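Side-chain contacts in NS1 (Human bocavirus, PDB 4KW3), which probably initiates rolling-circle replication of the viral genome by binding the origin, unwinding its hairpin and nicking one DNA strand: residues Leu205-Lys209 and Asn210-Pro214; Ala262-Asn266 and Glu267-Gly271; His244-Asn248 and Gly249-Pro253. One frame throughout, in Å; residues are numbered along the deposited sequence.

Contact 1: Leu205-Lys209 and Asn210-Pro214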
ATOM      1  N   LEU A 205      10.266 -12.424   3.772  1.00 44.76           N
ATOM      2  CA  LEU A 205      11.371 -11.527   3.414  1.00 44.72           C
ATOM      3  C   LEU A 205      11.799 -11.664   1.953  1.00 45.14           C
ATOM      4  O   LEU A 205      12.073 -10.663   1.296  1.00 44.23           O
ATOM      5  CB  LEU A 205      12.590 -11.715   4.323  1.00 34.86           C
ATOM      6  CG  LEU A 205      12.307 -11.309   5.770  1.00 41.85           C
ATOM      7  CD1 LEU A 205      13.597 -11.207   6.566  1.00 36.71           C
ATOM      8  CD2 LEU A 205      11.488 -10.023   5.833  1.00 39.11           C
ATOM      9  N   ARG A 206      11.876 -12.888   1.439  1.00 39.30           N
ATOM     10  CA  ARG A 206      12.296 -13.040   0.052  1.00 38.86           C
ATOM     11  C   ARG A 206      11.241 -12.545  -0.915  1.00 36.70           C
ATOM     12  O   ARG A 206      11.564 -12.045  -1.997  1.00 41.09           O
ATOM     13  CB  ARG A 206      12.755 -14.464  -0.263  1.00 38.01           C
ATOM     14  CG  ARG A 206      14.235 -14.666   0.016  1.00 41.83           C
ATOM     15  CD  ARG A 206      14.800 -16.024  -0.412  1.00 47.01           C
ATOM     16  NE  ARG A 206      16.207 -16.078  -0.032  1.00 52.71           N
ATOM     17  CZ  ARG A 206      16.632 -16.384   1.187  1.00 55.75           C
ATOM     18  NH1 ARG A 206      15.759 -16.714   2.132  1.00 57.47           N
ATOM     19  NH2 ARG A 206      17.932 -16.378   1.455  1.00 53.02           N
ATOM     20  N   PHE A 207       9.976 -12.673  -0.526  1.00 42.19           N
ATOM     21  CA  PHE A 207       8.907 -12.156  -1.362  1.00 37.25           C
ATOM     22  C   PHE A 207       8.975 -10.626  -1.380  1.00 42.29           C
ATOM     23  O   PHE A 207       8.834  -9.996  -2.440  1.00 45.60           O
ATOM     24  CB  PHE A 207       7.544 -12.659  -0.908  1.00 31.58           C
ATOM     25  CG  PHE A 207       6.424 -12.062  -1.672  1.00 34.77           C
ATOM     26  CD1 PHE A 207       6.179 -12.462  -2.980  1.00 35.68           C
ATOM     27  CD2 PHE A 207       5.652 -11.043  -1.113  1.00 33.37           C
ATOM     28  CE1 PHE A 207       5.171 -11.889  -3.722  1.00 36.84           C
ATOM     29  CE2 PHE A 207       4.630 -10.463  -1.837  1.00 33.05           C
ATOM     30  CZ  PHE A 207       4.384 -10.881  -3.146  1.00 39.74           C
ATOM     31  N   PHE A 208       9.211 -10.043  -0.205  1.00 36.97           N
ATOM     32  CA  PHE A 208       9.458  -8.601  -0.069  1.00 40.23           C
ATOM     33  C   PHE A 208      10.639  -8.155  -0.932  1.00 44.04           C
ATOM     34  O   PHE A 208      10.518  -7.234  -1.746  1.00 39.71           O
ATOM     35  CB  PHE A 208       9.745  -8.264   1.405  1.00 42.99           C
ATOM     36  CG  PHE A 208      10.021  -6.800   1.672  1.00 39.45           C
ATOM     37  CD1 PHE A 208       9.182  -5.807   1.171  1.00 34.60           C
ATOM     38  CD2 PHE A 208      11.110  -6.421   2.451  1.00 40.55           C
ATOM     39  CE1 PHE A 208       9.427  -4.465   1.431  1.00 37.14           C
ATOM     40  CE2 PHE A 208      11.377  -5.063   2.712  1.00 44.93           C
ATOM     41  CZ  PHE A 208      10.528  -4.085   2.201  1.00 39.79           C
ATOM     42  N   LYS A 209      11.776  -8.827  -0.751  1.00 39.27           N
ATOM     43  CA  LYS A 209      13.019  -8.447  -1.405  1.00 41.37           C
ATOM     44  C   LYS A 209      12.922  -8.590  -2.913  1.00 46.50           C
ATOM     45  O   LYS A 209      13.355  -7.693  -3.655  1.00 38.81           O
ATOM     46  CB  LYS A 209      14.186  -9.294  -0.903  1.00 45.26           C
ATOM     47  CG  LYS A 209      15.520  -8.895  -1.526  1.00 47.55           C
ATOM     48  CD  LYS A 209      16.603  -9.972  -1.410  1.00 42.34           C
ATOM     49  CE  LYS A 209      16.317 -11.123  -2.323  1.00 47.59           C
ATOM     50  NZ  LYS A 209      17.478 -12.050  -2.459  1.00 52.99           N
ATOM     51  N   ASN A 210      12.320  -9.694  -3.369  1.00 33.89           N
ATOM     52  CA  ASN A 210      12.335  -9.982  -4.794  1.00 39.98           C
ATOM     53  C   ASN A 210      11.172  -9.445  -5.597  1.00 44.12           C
ATOM     54  O   ASN A 210      11.349  -9.138  -6.778  1.00 42.27           O
ATOM     55  CB  ASN A 210      12.499 -11.486  -5.049  1.00 34.34           C
ATOM     56  CG  ASN A 210      13.862 -11.954  -4.688  1.00 41.07           C
ATOM     57  OD1 ASN A 210      14.830 -11.234  -4.915  1.00 48.44           O
ATOM     58  ND2 ASN A 210      13.961 -13.131  -4.081  1.00 45.96           N
ATOM     59  N   TYR A 211      10.011  -9.274  -4.968  1.00 44.24           N
ATOM     60  CA  TYR A 211       8.863  -8.831  -5.741  1.00 46.75           C
ATOM     61  C   TYR A 211       8.436  -7.402  -5.382  1.00 38.20           C
ATOM     62  O   TYR A 211       8.140  -6.626  -6.266  1.00 49.24           O
ATOM     63  CB  TYR A 211       7.653  -9.809  -5.681  1.00 27.87           C
ATOM     64  CG  TYR A 211       6.464  -9.179  -6.381  1.00 42.92           C
ATOM     65  CD1 TYR A 211       6.351  -9.220  -7.781  1.00 40.04           C
ATOM     66  CD2 TYR A 211       5.495  -8.467  -5.661  1.00 40.75           C
ATOM     67  CE1 TYR A 211       5.299  -8.582  -8.437  1.00 41.25           C
ATOM     68  CE2 TYR A 211       4.440  -7.828  -6.310  1.00 47.89           C
ATOM     69  CZ  TYR A 211       4.354  -7.886  -7.702  1.00 56.88           C
ATOM     70  OH  TYR A 211       3.315  -7.256  -8.357  1.00 69.74           O
ATOM     71  N   LEU A 212       8.467  -7.026  -4.112  1.00 41.43           N
ATOM     72  CA  LEU A 212       7.989  -5.692  -3.722  1.00 36.33           C
ATOM     73  C   LEU A 212       9.075  -4.592  -3.832  1.00 43.66           C
ATOM     74  O   LEU A 212       8.795  -3.488  -4.297  1.00 41.18           O
ATOM     75  CB  LEU A 212       7.400  -5.731  -2.313  1.00 34.82           C
ATOM     76  CG  LEU A 212       6.105  -6.537  -2.118  1.00 44.19           C
ATOM     77  CD1 LEU A 212       5.670  -6.469  -0.663  1.00 39.85           C
ATOM     78  CD2 LEU A 212       4.980  -6.009  -3.030  1.00 36.30           C
ATOM     79  N   LEU A 213      10.308  -4.904  -3.426  1.00 35.86           N
ATOM     80  CA  LEU A 213      11.389  -3.918  -3.419  1.00 29.45           C
ATOM     81  C   LEU A 213      11.831  -3.374  -4.779  1.00 39.66           C
ATOM     82  O   LEU A 213      11.902  -2.157  -4.969  1.00 47.10           O
ATOM     83  CB  LEU A 213      12.601  -4.429  -2.643  1.00 38.15           C
ATOM     84  CG  LEU A 213      12.469  -4.265  -1.135  1.00 39.33           C
ATOM     85  CD1 LEU A 213      13.815  -4.467  -0.504  1.00 44.80           C
ATOM     86  CD2 LEU A 213      11.893  -2.885  -0.819  1.00 39.25           C
ATOM     87  N   PRO A 214      12.102  -4.260  -5.746  1.00 45.23           N
ATOM     88  CA  PRO A 214      12.745  -3.690  -6.943  1.00 45.77           C
ATOM     89  C   PRO A 214      11.761  -3.062  -7.927  1.00 42.75           C
ATOM     90  O   PRO A 214      11.597  -3.508  -9.054  1.00 44.63           O
ATOM     91  CB  PRO A 214      13.477  -4.891  -7.542  1.00 38.69           C
ATOM     92  CG  PRO A 214      12.670  -6.077  -7.118  1.00 34.02           C
ATOM     93  CD  PRO A 214      11.967  -5.727  -5.824  1.00 39.28           C
TER
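F208 and L213 pack together at the C-terminal end of helix 204-212, the helix that carries the predicted nuclease tyrosine in this HUH-type origin-recognition domain; Y211 to P214 belong to the predicted RCR-3 motif. A CH-pi contact is established by L213 CG, which stands over one face of the F208 ring, 4.0 Å from its centroid and displaced toward the rim. Closer still, L213 CD2 lies 3.5 Å from F208 CZ. The side chains of L212 and F208 cross at about a right angle, L212 CB lying 3.9 Å from F208 CD1. The backbone widens here into a pi-type turn: L213 N donates to F208 O at 2.9 Å, five residues back and nearly in line with the carbonyl (C=O...N 174°), while L212 N reaches that oxygen only weakly.

K209 and N210 run side by side. The lysine chain bends at chi3 (72°), which lays CE against the carboxamide of N210 and sends NZ on to D265, its salt-bridge partner, and to the carbonyl of I269. N210 itself is tied to the preceding turn by its backbone N, 2.8 Å from R206 O.

F207 and Y211 stand one turn apart on the helix with their side chains pointing the same way. Their rings are close to parallel (18°) but slid apart, so overlap is slight. Y211 is the predicted nuclease residue and lies near E108, a predicted ligand of a divalent metal. The aromatic pair touches through F207 CZ and Y211 CD2, 3.7 Å apart.

Contact 2: Ala262-Asn266 and Glu267-Gly271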
ATOM      1  N   ALA A 262      19.761  -3.843  -1.615  1.00 50.75           N
ATOM      2  CA  ALA A 262      21.120  -4.344  -1.790  1.00 49.81           C
ATOM      3  C   ALA A 262      21.592  -5.049  -0.519  1.00 45.46           C
ATOM      4  O   ALA A 262      22.171  -6.125  -0.578  1.00 47.52           O
ATOM      5  CB  ALA A 262      22.057  -3.200  -2.132  1.00 31.67           C
ATOM      6  N   THR A 263      21.342  -4.429   0.633  1.00 34.95           N
ATOM      7  CA  THR A 263      21.700  -5.027   1.903  1.00 38.59           C
ATOM      8  C   THR A 263      20.981  -6.366   2.119  1.00 53.59           C
ATOM      9  O   THR A 263      21.615  -7.352   2.481  1.00 62.36           O
ATOM     10  CB  THR A 263      21.393  -4.076   3.066  1.00 44.95           C
ATOM     11  OG1 THR A 263      22.154  -2.872   2.910  1.00 54.32           O
ATOM     12  CG2 THR A 263      21.733  -4.726   4.393  1.00 40.08           C
ATOM     13  N   LEU A 264      19.665  -6.409   1.887  1.00 46.86           N
ATOM     14  CA  LEU A 264      18.938  -7.680   1.951  1.00 47.42           C
ATOM     15  C   LEU A 264      19.507  -8.721   0.993  1.00 45.49           C
ATOM     16  O   LEU A 264      19.662  -9.883   1.346  1.00 40.63           O
ATOM     17  CB  LEU A 264      17.442  -7.503   1.682  1.00 38.09           C
ATOM     18  CG  LEU A 264      16.646  -6.776   2.757  1.00 40.93           C
ATOM     19  CD1 LEU A 264      15.171  -6.706   2.366  1.00 43.82           C
ATOM     20  CD2 LEU A 264      16.835  -7.450   4.103  1.00 46.50           C
ATOM     21  N   ASP A 265      19.821  -8.296  -0.222  1.00 42.41           N
ATOM     22  CA  ASP A 265      20.241  -9.234  -1.251  1.00 47.80           C
ATOM     23  C   ASP A 265      21.660  -9.766  -1.026  1.00 51.32           C
ATOM     24  O   ASP A 265      21.981 -10.882  -1.417  1.00 58.07           O
ATOM     25  CB  ASP A 265      20.110  -8.593  -2.632  1.00 42.77           C
ATOM     26  CG  ASP A 265      19.974  -9.613  -3.736  1.00 49.47           C
ATOM     27  OD1 ASP A 265      19.409 -10.704  -3.476  1.00 56.30           O
ATOM     28  OD2 ASP A 265      20.420  -9.317  -4.869  1.00 55.42           O
ATOM     29  N   ASN A 266      22.498  -8.981  -0.367  1.00 52.24           N
ATOM     30  CA  ASN A 266      23.889  -9.375  -0.160  1.00 56.42           C
ATOM     31  C   ASN A 266      24.257  -9.979   1.201  1.00 61.52           C
ATOM     32  O   ASN A 266      25.006 -10.943   1.252  1.00 71.09           O
ATOM     33  CB  ASN A 266      24.836  -8.221  -0.515  1.00 53.60           C
ATOM     34  CG  ASN A 266      24.620  -7.705  -1.937  1.00 64.41           C
ATOM     35  OD1 ASN A 266      24.299  -6.533  -2.142  1.00 76.35           O
ATOM     36  ND2 ASN A 266      24.801  -8.579  -2.922  1.00 65.20           N
ATOM     37  N   GLU A 267      23.731  -9.419   2.289  1.00 54.04           N
ATOM     38  CA  GLU A 267      24.128  -9.814   3.637  1.00 51.15           C
ATOM     39  C   GLU A 267      23.083 -10.659   4.337  1.00 61.68           C
ATOM     40  O   GLU A 267      23.405 -11.582   5.084  1.00 77.84           O
ATOM     41  CB  GLU A 267      24.357  -8.577   4.488  1.00 48.30           C
ATOM     42  CG  GLU A 267      25.126  -7.515   3.752  1.00 71.43           C
ATOM     43  CD  GLU A 267      25.383  -6.306   4.610  1.00 94.98           C
ATOM     44  OE1 GLU A 267      24.984  -6.338   5.805  1.00101.06           O
ATOM     45  OE2 GLU A 267      25.962  -5.328   4.076  1.00 97.80           O
ATOM     46  N   VAL A 268      21.824 -10.323   4.127  1.00 50.24           N
ATOM     47  CA  VAL A 268      20.778 -10.930   4.929  1.00 55.71           C
ATOM     48  C   VAL A 268      20.163 -12.183   4.305  1.00 51.05           C
ATOM     49  O   VAL A 268      20.219 -13.256   4.879  1.00 49.72           O
ATOM     50  CB  VAL A 268      19.687  -9.931   5.221  1.00 49.92           C
ATOM     51  CG1 VAL A 268      18.682 -10.551   6.199  1.00 45.80           C
ATOM     52  CG2 VAL A 268      20.314  -8.660   5.777  1.00 41.20           C
ATOM     53  N   ILE A 269      19.568 -12.031   3.129  1.00 48.01           N
ATOM     54  CA  ILE A 269      18.865 -13.127   2.491  1.00 47.55           C
ATOM     55  C   ILE A 269      19.119 -13.204   0.989  1.00 50.97           C
ATOM     56  O   ILE A 269      18.250 -12.859   0.196  1.00 60.60           O
ATOM     57  CB  ILE A 269      17.349 -13.019   2.713  1.00 43.03           C
ATOM     58  CG1 ILE A 269      16.894 -11.572   2.548  1.00 43.33           C
ATOM     59  CG2 ILE A 269      16.980 -13.508   4.093  1.00 31.96           C
ATOM     60  CD1 ILE A 269      15.471 -11.432   2.065  1.00 46.15           C
ATOM     61  N   PRO A 270      20.309 -13.668   0.592  1.00 50.71           N
ATOM     62  CA  PRO A 270      20.661 -13.851  -0.823  1.00 42.83           C
ATOM     63  C   PRO A 270      19.714 -14.803  -1.519  1.00 47.93           C
ATOM     64  O   PRO A 270      19.116 -15.672  -0.880  1.00 51.66           O
ATOM     65  CB  PRO A 270      22.048 -14.485  -0.751  1.00 33.55           C
ATOM     66  CG  PRO A 270      22.601 -13.986   0.572  1.00 42.28           C
ATOM     67  CD  PRO A 270      21.426 -14.004   1.490  1.00 47.49           C
ATOM     68  N   GLY A 271      19.570 -14.633  -2.825  1.00 53.19           N
ATOM     69  CA  GLY A 271      18.642 -15.441  -3.589  1.00 56.75           C
ATOM     70  C   GLY A 271      17.227 -14.906  -3.455  1.00 56.13           C
ATOM     71  O   GLY A 271      16.288 -15.590  -3.836  1.00 67.68           O
TER
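T263 meets E267 one turn further along the last helix of the domain, 257-268, where the helix runs out into the C-terminal residues of the chain. The two side chains approach through the methyl and the carboxylate, with T263 CG2 3.9 Å from E267 OE1. In the threonine, chi1 of -61° sets OG1 beside the backbone N, where it hydrogen-bonds the carbonyl of N259, and leaves the methyl to face the glutamate. Its own carbonyl takes a regular helical bond, E267 N to T263 O at 3.0 Å, and a weak second one from V268 N, the evidence that the helix is widening.

L264 meets both V268 and I269. It lies alongside V268, pointing the same way, and its CD2 comes to 3.9 Å from V268 CB. The carbonyl of L264 is then claimed by I269 N at 2.8 Å, in the carbonyl plane, although I269 is the first residue to leave helical backbone angles. The bond spans five residues, as in a pi-type turn. With I269 CG1 set between the backbone N and the carbonyl carbon (chi1 42°), that atom rests 4.2 Å from L264 CB.

D265 turns its carbonyl oxygen to the proline ring that follows: P270 CA is 3.3 Å from D265 O, a CA-H...O contact. Beside it, the ring's CG lies 3.9 Å from the carbonyl oxygen of N266.

Against helix 204-212, L264 of the helix packs on F208 and K209, and I269, just beyond its end, on L205 and R206. The carbonyl of P270 accepts a hydrogen bond from R206 NH2, while T263, L264 and V268 also touch V7 of the N-terminal loop.

Contact 3: His244-Asn248 and Gly249-Pro253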
ATOM      1  N   HIS A 244       4.308   3.853  -1.894  1.00 39.24           N
ATOM      2  CA  HIS A 244       4.749   4.011  -0.506  1.00 36.46           C
ATOM      3  C   HIS A 244       4.878   2.669   0.183  1.00 39.38           C
ATOM      4  O   HIS A 244       4.094   1.762  -0.058  1.00 37.16           O
ATOM      5  CB  HIS A 244       3.754   4.860   0.272  1.00 38.69           C
ATOM      6  CG  HIS A 244       4.289   5.368   1.572  1.00 47.20           C
ATOM      7  ND1 HIS A 244       5.259   6.343   1.643  1.00 47.11           N
ATOM      8  CD2 HIS A 244       3.995   5.034   2.849  1.00 45.69           C
ATOM      9  CE1 HIS A 244       5.539   6.588   2.906  1.00 40.37           C
ATOM     10  NE2 HIS A 244       4.780   5.813   3.657  1.00 46.31           N
ATOM     11  N   THR A 245       5.866   2.546   1.056  1.00 49.71           N
ATOM     12  CA  THR A 245       6.169   1.268   1.689  1.00 42.57           C
ATOM     13  C   THR A 245       6.327   1.411   3.194  1.00 41.41           C
ATOM     14  O   THR A 245       7.108   2.238   3.666  1.00 45.98           O
ATOM     15  CB  THR A 245       7.442   0.682   1.074  1.00 32.80           C
ATOM     16  OG1 THR A 245       7.189   0.487  -0.303  1.00 39.80           O
ATOM     17  CG2 THR A 245       7.783  -0.669   1.662  1.00 34.86           C
ATOM     18  N   LEU A 246       5.562   0.624   3.941  1.00 39.50           N
ATOM     19  CA  LEU A 246       5.665   0.627   5.404  1.00 33.04           C
ATOM     20  C   LEU A 246       6.200  -0.700   5.911  1.00 40.65           C
ATOM     21  O   LEU A 246       5.678  -1.764   5.570  1.00 40.57           O
ATOM     22  CB  LEU A 246       4.320   0.930   6.047  1.00 32.72           C
ATOM     23  CG  LEU A 246       3.869   2.388   5.928  1.00 42.73           C
ATOM     24  CD1 LEU A 246       2.439   2.549   6.434  1.00 37.78           C
ATOM     25  CD2 LEU A 246       4.830   3.287   6.713  1.00 38.21           C
ATOM     26  N   ILE A 247       7.282  -0.637   6.677  1.00 41.63           N
ATOM     27  CA  ILE A 247       7.808  -1.821   7.338  1.00 43.68           C
ATOM     28  C   ILE A 247       7.596  -1.668   8.847  1.00 49.21           C
ATOM     29  O   ILE A 247       8.219  -0.824   9.490  1.00 54.88           O
ATOM     30  CB  ILE A 247       9.293  -2.033   7.025  1.00 41.13           C
ATOM     31  CG1 ILE A 247       9.520  -1.969   5.518  1.00 49.01           C
ATOM     32  CG2 ILE A 247       9.784  -3.378   7.588  1.00 36.24           C
ATOM     33  CD1 ILE A 247      10.965  -1.968   5.118  1.00 49.76           C
ATOM     34  N   ASN A 248       6.704  -2.485   9.394  1.00 45.98           N
ATOM     35  CA  ASN A 248       6.357  -2.436  10.809  1.00 46.53           C
ATOM     36  C   ASN A 248       6.113  -1.028  11.316  1.00 51.53           C
ATOM     37  O   ASN A 248       6.620  -0.639  12.377  1.00 56.13           O
ATOM     38  CB  ASN A 248       7.417  -3.160  11.647  1.00 38.81           C
ATOM     39  CG  ASN A 248       7.250  -4.687  11.606  1.00 46.22           C
ATOM     40  OD1 ASN A 248       6.132  -5.201  11.541  1.00 54.08           O
ATOM     41  ND2 ASN A 248       8.361  -5.406  11.620  1.00 44.37           N
ATOM     42  N   GLY A 249       5.379  -0.251  10.521  1.00 47.07           N
ATOM     43  CA  GLY A 249       4.994   1.095  10.903  1.00 50.64           C
ATOM     44  C   GLY A 249       5.923   2.190  10.380  1.00 53.54           C
ATOM     45  O   GLY A 249       5.530   3.350  10.279  1.00 58.75           O
ATOM     46  N   LEU A 250       7.164   1.835  10.065  1.00 41.96           N
ATOM     47  CA  LEU A 250       8.120   2.829   9.578  1.00 51.26           C
ATOM     48  C   LEU A 250       8.262   2.839   8.054  1.00 46.19           C
ATOM     49  O   LEU A 250       8.372   1.789   7.412  1.00 47.35           O
ATOM     50  CB  LEU A 250       9.486   2.632  10.246  1.00 56.33           C
ATOM     51  CG  LEU A 250       9.451   2.667  11.787  1.00 63.01           C
ATOM     52  CD1 LEU A 250      10.857   2.627  12.357  1.00 58.57           C
ATOM     53  CD2 LEU A 250       8.660   3.866  12.348  1.00 51.64           C
ATOM     54  N   PRO A 251       8.230   4.035   7.463  1.00 42.82           N
ATOM     55  CA  PRO A 251       8.407   4.152   6.007  1.00 39.66           C
ATOM     56  C   PRO A 251       9.817   3.825   5.551  1.00 40.59           C
ATOM     57  O   PRO A 251      10.780   4.214   6.190  1.00 44.66           O
ATOM     58  CB  PRO A 251       8.104   5.625   5.740  1.00 38.26           C
ATOM     59  CG  PRO A 251       8.392   6.317   7.051  1.00 35.13           C
ATOM     60  CD  PRO A 251       7.960   5.331   8.105  1.00 36.34           C
ATOM     61  N   LEU A 252       9.927   3.098   4.448  1.00 41.15           N
ATOM     62  CA  LEU A 252      11.198   2.960   3.751  1.00 39.91           C
ATOM     63  C   LEU A 252      11.312   4.182   2.833  1.00 41.41           C
ATOM     64  O   LEU A 252      10.571   4.301   1.860  1.00 41.69           O
ATOM     65  CB  LEU A 252      11.198   1.660   2.958  1.00 34.98           C
ATOM     66  CG  LEU A 252      12.284   1.271   1.961  1.00 39.27           C
ATOM     67  CD1 LEU A 252      13.655   1.853   2.278  1.00 39.72           C
ATOM     68  CD2 LEU A 252      12.328  -0.242   1.891  1.00 43.29           C
ATOM     69  N   PRO A 253      12.193   5.127   3.182  1.00 41.86           N
ATOM     70  CA  PRO A 253      12.261   6.395   2.434  1.00 43.71           C
ATOM     71  C   PRO A 253      12.814   6.152   1.035  1.00 46.86           C
ATOM     72  O   PRO A 253      13.744   5.343   0.875  1.00 51.08           O
ATOM     73  CB  PRO A 253      13.241   7.257   3.261  1.00 37.66           C
ATOM     74  CG  PRO A 253      13.372   6.544   4.618  1.00 35.11           C
ATOM     75  CD  PRO A 253      13.183   5.070   4.276  1.00 37.25           C
TER
HETATM   76  O   HOH W   1       7.720   4.499   0.871  1.00 40.26           O
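I247 and L252 meet through their methyl ends in a beta hairpin with a two-residue loop, a type I' turn from I247 to L250 that joins strands 241-247 and 250-251. The contact lies on the I247 face of the hairpin, next to F208 and Y260. The two side chains cross at a slant, I247 CD1 lying 3.9 Å from L252 CD2. Three backbone bonds fix the pairing: I247 N to L250 O at 2.8 Å, L250 N back to I247 O at 2.9 Å, and L252 N to T245 O at 3.0 Å. Between them L246 and P251 form a non-hydrogen-bonded antiparallel pair, and L246 CD2 touches P251 CD at 4.0 Å. Further back, P251 CB approaches the imidazole of H244, with CB and NE2 3.9 Å apart.

The turn is the looser end. N248 and G249 both adopt positive phi (46° and 95°), as type I' requires, and G249, with no side chain, fits beside the carbonyl of N248. L250 is exposed, and within the hairpin its side chain comes near I247 O through CB alone. N248 leads its carboxamide away from the second strand, to the backbone N of I103 and the carboxylate of D102. At the opposite end of the hairpin a water bridges T245 N and L252 O across the two segments, accepting from T245 N at 2.7 Å and donating to L252 O.

Strand 241-247 pairs antiparallel with strand 101-109, where Q106 binds the hydroxyl of T245. H244 and L246 face helix 74-94, while I247 packs on F208 of helix 204-212 and, with L252, on Y260 of helix 257-268.

In the fold
The three contacts follow in the order 1, 3, 2 along the chain, all within the N-terminal nuclease domain. Contact 1 is the hub: its centre lies about 11 Å from that of contact 2 and about 14 Å from that of contact 3. Contacts 2 and 3 do not touch, their nearest atoms being about 7 Å apart, although the hairpin leads into helix 257-268. The tyrosine-bearing helix 204-212 touches both the hairpin 241-251 and the C-terminal helix, bound to the first by apolar side chains and to the second by polar ones as well. This is consistent with a defined position for the predicted nuclease tyrosine beside the predicted metal site.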